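Side-chain contacts in protein E3 homolog (Yaba-like disease virus, PDB 1SFU), which binds left-handed Z-DNA through its N-terminal Zalpha domain and probably blocks host antiviral responses triggered by double-stranded RNA: residues Ile33-Arg38 / Lys44-Gln49; Val59-Val62 / Lys68-Lys71. All blocks are in the same frame, centred on the assembly; numbering follows the deposited sequence.

The Zalpha domain illustrates how one small fold can separate holding itself together from holding nucleic acid. Contact 1 is buried: it packs helix 32-38 on helix 43-55 through a few apolar atoms, while other side chains of the second helix grip DNA phosphates. Contact 2 is only partly buried and pairs strands 59-62 and 68-71 through a backbone hydrogen-bond ladder, with a tryptophan on one face and a more open mixture of valine, phenylalanine and lysines on the other. The two share no element, their centres lying about 13 Å apart, but helix 43-55 ties them together: it supplies half of contact 1 and touches the tryptophan-bearing face of contact 2.

Contact 1: Ile33-Arg38 / Lys44-Gln49; sequences ISLSNR and KKINQQ. With nucleotides of chain A.
L35 and S36 receive I46 in a small, buried, apolar helix-helix contact, where helix 32-38 meets helix 43-55 in the helix-turn-helix part of the Zalpha domain. The geometry is that of a single branched side chain laid against a neighbouring helix. I46 has its two branches split between the partners: CG1 is anti to the carbonyl carbon (chi1 -67°) and CG2 anti to the backbone N, which puts the first on S36 and the second on L35. I46 CG2 meets L35 CB at 3.8 Å, the two side chains crossing at a slant, whereas I46 CG1 presses on the backbone of the first helix, 3.7 Å from S36 CA. The S36 hydroxyl is hydrogen-bonded to the carbonyl of I41, and the CA and CB of S36 face I46. V17, A32, L39 and I41 also pack on I46, whose surroundings are thus largely apolar.

Other residues of the same helix turn to the DNA. N47 ND2 gives a hydrogen bond to OP1 of DG5 of chain A at 2.6 Å (N-H...O 151°), with its CB lying 3.4 Å from O5' of the same nucleotide. Q48, extended beyond CG, carries its amide one phosphate further, NE2 reaching OP1 of DC6 of chain A at 2.7 Å in a straighter bond (166°). The extended chain of K44 runs alongside the DNA backbone, its CG 3.1 Å from OP2 of DG5 of chain A, and its positive end probably adds a longer-range attraction to the phosphates.

The chemistry is thus divided by helix face. Carbon contacts pack helix 43-55 against the fold, while its amide groups use N-H donors on successive phosphates, a mode consistent with recognition of the Z-form backbone.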
loop_
_atom_site.group_PDB
_atom_site.type_symbol
_atom_site.label_atom_id
_atom_site.label_comp_id
_atom_site.label_asym_id
_atom_site.label_seq_id
_atom_site.Cartn_x
_atom_site.Cartn_y
_atom_site.Cartn_z
ATOM N N ILE C 33 -1.371 -15.230 -4.077
ATOM C CA ILE C 33 -0.473 -15.662 -5.140
ATOM C C ILE C 33 -1.002 -16.919 -5.830
ATOM O O ILE C 33 -0.966 -17.022 -7.057
ATOM C CB ILE C 33 0.953 -15.930 -4.604
ATOM C CG1 ILE C 33 1.826 -16.486 -5.725
ATOM C CG2 ILE C 33 0.905 -16.901 -3.446
ATOM C CD1 ILE C 33 1.915 -15.567 -6.938
ATOM N N SER C 34 -1.495 -17.873 -5.046
ATOM C CA SER C 34 -2.034 -19.098 -5.625
ATOM C C SER C 34 -3.266 -18.786 -6.470
ATOM O O SER C 34 -3.381 -19.240 -7.612
ATOM C CB SER C 34 -2.410 -20.089 -4.529
ATOM O OG SER C 34 -2.984 -21.252 -5.097
ATOM N N LEU C 35 -4.182 -18.006 -5.907
ATOM C CA LEU C 35 -5.397 -17.636 -6.616
ATOM C C LEU C 35 -5.067 -16.874 -7.890
ATOM O O LEU C 35 -5.644 -17.133 -8.947
ATOM C CB LEU C 35 -6.297 -16.787 -5.719
ATOM C CG LEU C 35 -6.999 -17.549 -4.596
ATOM C CD1 LEU C 35 -7.757 -16.568 -3.708
ATOM C CD2 LEU C 35 -7.957 -18.571 -5.198
ATOM N N SER C 36 -4.143 -15.926 -7.787
ATOM C CA SER C 36 -3.735 -15.143 -8.946
ATOM C C SER C 36 -3.219 -16.075 -10.032
ATOM O O SER C 36 -3.445 -15.856 -11.221
ATOM C CB SER C 36 -2.620 -14.168 -8.566
ATOM O OG SER C 36 -1.974 -13.672 -9.726
ATOM N N ASN C 37 -2.526 -17.121 -9.602
ATOM C CA ASN C 37 -1.948 -18.099 -10.509
ATOM C C ASN C 37 -3.004 -18.923 -11.249
ATOM O O ASN C 37 -2.853 -19.205 -12.440
ATOM C CB ASN C 37 -1.009 -19.012 -9.719
ATOM C CG ASN C 37 -0.250 -19.976 -10.599
ATOM O OD1 ASN C 37 0.110 -19.658 -11.728
ATOM N ND2 ASN C 37 0.019 -21.159 -10.076
ATOM N N ARG C 38 -4.075 -19.294 -10.553
ATOM C CA ARG C 38 -5.137 -20.092 -11.161
ATOM C C ARG C 38 -6.040 -19.269 -12.067
ATOM O O ARG C 38 -6.216 -19.588 -13.241
ATOM C CB ARG C 38 -5.999 -20.757 -10.086
ATOM C CG ARG C 38 -5.257 -21.700 -9.153
ATOM C CD ARG C 38 -6.248 -22.508 -8.320
ATOM N NE ARG C 38 -5.662 -23.036 -7.087
ATOM C CZ ARG C 38 -4.614 -23.855 -7.035
ATOM N NH1 ARG C 38 -4.016 -24.254 -8.152
ATOM N NH2 ARG C 38 -4.162 -24.277 -5.861
ATOM N N LYS C 44 -2.846 -8.094 -7.361
ATOM C CA LYS C 44 -3.478 -6.899 -6.813
ATOM C C LYS C 44 -5.000 -6.991 -6.954
ATOM O O LYS C 44 -5.740 -6.650 -6.026
ATOM C CB LYS C 44 -2.979 -5.628 -7.511
ATOM C CG LYS C 44 -3.711 -4.379 -7.035
ATOM C CD LYS C 44 -3.173 -3.079 -7.641
ATOM C CE LYS C 44 -3.954 -1.891 -7.090
ATOM N NZ LYS C 44 -3.458 -0.570 -7.553
ATOM N N LYS C 45 -5.466 -7.445 -8.114
ATOM C CA LYS C 45 -6.905 -7.580 -8.334
ATOM C C LYS C 45 -7.470 -8.629 -7.380
ATOM O O LYS C 45 -8.519 -8.423 -6.774
ATOM C CB LYS C 45 -7.204 -7.991 -9.781
ATOM C CG LYS C 45 -7.006 -6.890 -10.820
ATOM C CD LYS C 45 -7.453 -7.365 -12.205
ATOM C CE LYS C 45 -7.282 -6.286 -13.269
ATOM N NZ LYS C 45 -8.106 -5.077 -12.978
ATOM N N ILE C 46 -6.767 -9.749 -7.251
ATOM C CA ILE C 46 -7.191 -10.829 -6.361
ATOM C C ILE C 46 -7.346 -10.330 -4.918
ATOM O O ILE C 46 -8.312 -10.678 -4.237
ATOM C CB ILE C 46 -6.176 -11.995 -6.380
ATOM C CG1 ILE C 46 -6.171 -12.670 -7.753
ATOM C CG2 ILE C 46 -6.512 -13.002 -5.290
ATOM C CD1 ILE C 46 -7.480 -13.348 -8.119
ATOM N N ASN C 47 -6.391 -9.519 -4.458
ATOM C CA ASN C 47 -6.429 -8.972 -3.097
ATOM C C ASN C 47 -7.574 -7.984 -2.900
ATOM O O ASN C 47 -8.228 -7.978 -1.858
ATOM C CB ASN C 47 -5.106 -8.275 -2.747
ATOM C CG ASN C 47 -4.069 -9.231 -2.188
ATOM O OD1 ASN C 47 -4.400 -10.174 -1.463
ATOM N ND2 ASN C 47 -2.801 -8.980 -2.502
ATOM N N GLN C 48 -7.808 -7.135 -3.892
ATOM C CA GLN C 48 -8.892 -6.169 -3.786
ATOM C C GLN C 48 -10.208 -6.889 -3.492
ATOM O O GLN C 48 -11.035 -6.393 -2.734
ATOM C CB GLN C 48 -9.022 -5.362 -5.083
ATOM C CG GLN C 48 -7.891 -4.371 -5.319
ATOM C CD GLN C 48 -8.047 -3.634 -6.635
ATOM O OE1 GLN C 48 -8.191 -4.253 -7.685
ATOM N NE2 GLN C 48 -8.019 -2.304 -6.583
ATOM N N GLN C 49 -10.393 -8.063 -4.090
ATOM C CA GLN C 49 -11.614 -8.832 -3.876
ATOM C C GLN C 49 -11.595 -9.645 -2.578
ATOM O O GLN C 49 -12.610 -9.739 -1.881
ATOM C CB GLN C 49 -11.869 -9.754 -5.069
ATOM C CG GLN C 49 -12.026 -9.002 -6.384
ATOM C CD GLN C 49 -12.862 -7.735 -6.236
ATOM O OE1 GLN C 49 -13.978 -7.766 -5.718
ATOM N NE2 GLN C 49 -12.320 -6.612 -6.693
ATOM P P DG A 5 -2.049 -5.375 -3.351
ATOM O OP1 DG A 5 -1.745 -6.821 -3.403
ATOM O OP2 DG A 5 -1.880 -4.536 -4.567
ATOM O "O5'" DG A 5 -3.550 -5.222 -2.849
ATOM C "C5'" DG A 5 -4.082 -3.928 -2.587
ATOM C "C4'" DG A 5 -5.468 -4.032 -1.993
ATOM O "O4'" DG A 5 -5.398 -4.785 -0.763
ATOM C "C3'" DG A 5 -6.060 -2.681 -1.619
ATOM O "O3'" DG A 5 -7.001 -2.304 -2.628
ATOM C "C2'" DG A 5 -6.899 -2.993 -0.390
ATOM C "C1'" DG A 5 -6.274 -4.244 0.208
ATOM N N9 DG A 5 -5.499 -4.042 1.430
ATOM C C8 DG A 5 -5.668 -4.707 2.620
ATOM N N7 DG A 5 -4.798 -4.361 3.530
ATOM C C5 DG A 5 -4.010 -3.401 2.910
ATOM C C6 DG A 5 -2.893 -2.675 3.406
ATOM O O6 DG A 5 -2.356 -2.755 4.522
ATOM N N1 DG A 5 -2.391 -1.792 2.451
ATOM C C2 DG A 5 -2.889 -1.641 1.179
ATOM N N2 DG A 5 -2.255 -0.741 0.405
ATOM N N3 DG A 5 -3.926 -2.320 0.702
ATOM C C4 DG A 5 -4.435 -3.176 1.618
ATOM P P DC A 6 -6.895 -0.849 -3.302
ATOM O OP1 DC A 6 -7.977 -0.745 -4.325
ATOM O OP2 DC A 6 -5.487 -0.625 -3.710
ATOM O "O5'" DC A 6 -7.223 0.137 -2.093
ATOM C "C5'" DC A 6 -7.661 1.473 -2.334
ATOM C "C4'" DC A 6 -6.707 2.461 -1.702
ATOM O "O4'" DC A 6 -6.734 2.316 -0.263
ATOM C "C3'" DC A 6 -5.240 2.301 -2.117
ATOM O "O3'" DC A 6 -4.629 3.585 -2.253
ATOM C "C2'" DC A 6 -4.618 1.595 -0.930
ATOM C "C1'" DC A 6 -5.407 2.199 0.216
ATOM N N1 DC A 6 -5.429 1.375 1.428
ATOM C C2 DC A 6 -4.520 1.670 2.454
ATOM O O2 DC A 6 -3.753 2.631 2.315
ATOM N N3 DC A 6 -4.504 0.904 3.561
ATOM C C4 DC A 6 -5.348 -0.125 3.671
ATOM N N4 DC A 6 -5.278 -0.875 4.775
ATOM C C5 DC A 6 -6.296 -0.437 2.649
ATOM C C6 DC A 6 -6.303 0.334 1.557
#

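Contact 2: Val59-Val62 / Lys68-Lys71; sequences VKMV and KWFK
M61 and W69 make the close part of this hairpin, facing each other as a non-hydrogen-bonded pair. M61 CB stands over the six-membered ring of W69, 3.6 Å from its centroid and 13° off the ring normal, a CH-pi contact. With CG anti to the backbone N (chi1 -178°), the methionine chain continues across the same face, CG lying 3.5 Å from W69 CZ2. The sulfur follows as a more distant Met-aromatic contact, M61 SD being 5.5 Å from the centroid of the six-membered ring of W69. V59, two residues earlier, joins in, its CG1 3.8 Å from W69 CE3. Y51 meets the indole edge-to-face, and L50, L53 and Q54 bring helix 43-55 against this side.

The other face is more open to solvent. V62 CG2 approaches F70 CE1 obliquely at 3.6 Å, K60 O lies in the plane of the phenyl ring at its edge, and F70 also meets the ring of Y29. The ends of the K60 and K68 side chains lead away from the opposite strand, and K60 is exposed.

Between the faces runs the backbone ladder. F70 N bonds to K60 O at 2.8 Å, and V62 and K68 exchange two further bonds. Strand 68-71 also pairs with T30, through W69. A twisted hairpin following the recognition helix, with its tryptophan turned inward to that helix, is the wing of a winged helix-turn-helix domain.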
loop_
_atom_site.group_PDB
_atom_site.type_symbol
_atom_site.label_atom_id
_atom_site.label_comp_id
_atom_site.label_asym_id
_atom_site.label_seq_id
_atom_site.Cartn_x
_atom_site.Cartn_y
_atom_site.Cartn_z
ATOM N N VAL C 59 -14.916 -15.141 3.697
ATOM C CA VAL C 59 -13.551 -15.620 3.879
ATOM C C VAL C 59 -12.927 -14.975 5.115
ATOM O O VAL C 59 -13.360 -13.912 5.556
ATOM C CB VAL C 59 -12.687 -15.280 2.636
ATOM C CG1 VAL C 59 -12.475 -13.768 2.554
ATOM C CG2 VAL C 59 -11.356 -16.017 2.695
ATOM N N LYS C 60 -11.915 -15.626 5.674
ATOM C CA LYS C 60 -11.226 -15.125 6.855
ATOM C C LYS C 60 -9.726 -15.122 6.578
ATOM O O LYS C 60 -9.164 -16.132 6.140
ATOM C CB LYS C 60 -11.549 -16.014 8.067
ATOM C CG LYS C 60 -10.613 -15.844 9.269
ATOM C CD LYS C 60 -10.722 -14.466 9.890
ATOM C CE LYS C 60 -9.639 -14.243 10.947
ATOM N NZ LYS C 60 -9.738 -12.890 11.570
ATOM N N MET C 61 -9.084 -13.985 6.827
ATOM C CA MET C 61 -7.647 -13.838 6.585
ATOM C C MET C 61 -6.838 -14.024 7.859
ATOM O O MET C 61 -7.249 -13.577 8.927
ATOM C CB MET C 61 -7.358 -12.446 5.997
ATOM C CG MET C 61 -5.903 -12.167 5.638
ATOM S SD MET C 61 -4.835 -11.692 7.033
ATOM C CE MET C 61 -5.127 -9.945 7.060
ATOM N N VAL C 62 -5.691 -14.683 7.735
ATOM C CA VAL C 62 -4.790 -14.913 8.862
ATOM C C VAL C 62 -3.461 -14.263 8.497
ATOM O O VAL C 62 -2.775 -14.717 7.581
ATOM C CB VAL C 62 -4.575 -16.422 9.115
ATOM C CG1 VAL C 62 -3.393 -16.636 10.051
ATOM C CG2 VAL C 62 -5.836 -17.024 9.721
ATOM N N LYS C 68 -2.964 -15.952 4.774
ATOM C CA LYS C 68 -3.646 -17.170 4.354
ATOM C C LYS C 68 -5.142 -16.877 4.398
ATOM O O LYS C 68 -5.621 -16.181 5.292
ATOM C CB LYS C 68 -3.287 -18.323 5.294
ATOM C CG LYS C 68 -1.817 -18.717 5.202
ATOM C CD LYS C 68 -1.374 -19.642 6.336
ATOM C CE LYS C 68 0.123 -19.940 6.223
ATOM N NZ LYS C 68 0.720 -20.568 7.434
ATOM N N TRP C 69 -5.877 -17.394 3.425
ATOM C CA TRP C 69 -7.306 -17.151 3.358
ATOM C C TRP C 69 -8.131 -18.427 3.507
ATOM O O TRP C 69 -7.965 -19.384 2.735
ATOM C CB TRP C 69 -7.632 -16.442 2.040
ATOM C CG TRP C 69 -6.935 -15.115 1.916
ATOM C CD1 TRP C 69 -5.642 -14.897 1.535
ATOM C CD2 TRP C 69 -7.483 -13.827 2.230
ATOM N NE1 TRP C 69 -5.349 -13.550 1.593
ATOM C CE2 TRP C 69 -6.462 -12.873 2.019
ATOM C CE3 TRP C 69 -8.738 -13.387 2.672
ATOM C CZ2 TRP C 69 -6.656 -11.502 2.236
ATOM C CZ3 TRP C 69 -8.935 -12.021 2.887
ATOM C CH2 TRP C 69 -7.898 -11.097 2.668
ATOM N N PHE C 70 -9.007 -18.423 4.513
ATOM C CA PHE C 70 -9.885 -19.555 4.828
ATOM C C PHE C 70 -11.346 -19.251 4.509
ATOM O O PHE C 70 -11.794 -18.105 4.618
ATOM C CB PHE C 70 -9.834 -19.898 6.326
ATOM C CG PHE C 70 -8.489 -20.329 6.822
ATOM C CD1 PHE C 70 -7.458 -19.406 6.983
ATOM C CD2 PHE C 70 -8.258 -21.661 7.162
ATOM C CE1 PHE C 70 -6.214 -19.803 7.478
ATOM C CE2 PHE C 70 -7.013 -22.067 7.658
ATOM C CZ PHE C 70 -5.993 -21.134 7.815
ATOM N N LYS C 71 -12.090 -20.284 4.132
ATOM C CA LYS C 71 -13.513 -20.128 3.865
ATOM C C LYS C 71 -14.157 -20.010 5.247
ATOM O O LYS C 71 -13.729 -20.682 6.178
ATOM C CB LYS C 71 -14.065 -21.363 3.150
ATOM C CG LYS C 71 -15.577 -21.351 2.990
ATOM C CD LYS C 71 -16.092 -22.587 2.254
ATOM C CE LYS C 71 -15.764 -23.868 3.007
ATOM N NZ LYS C 71 -16.327 -25.069 2.328
#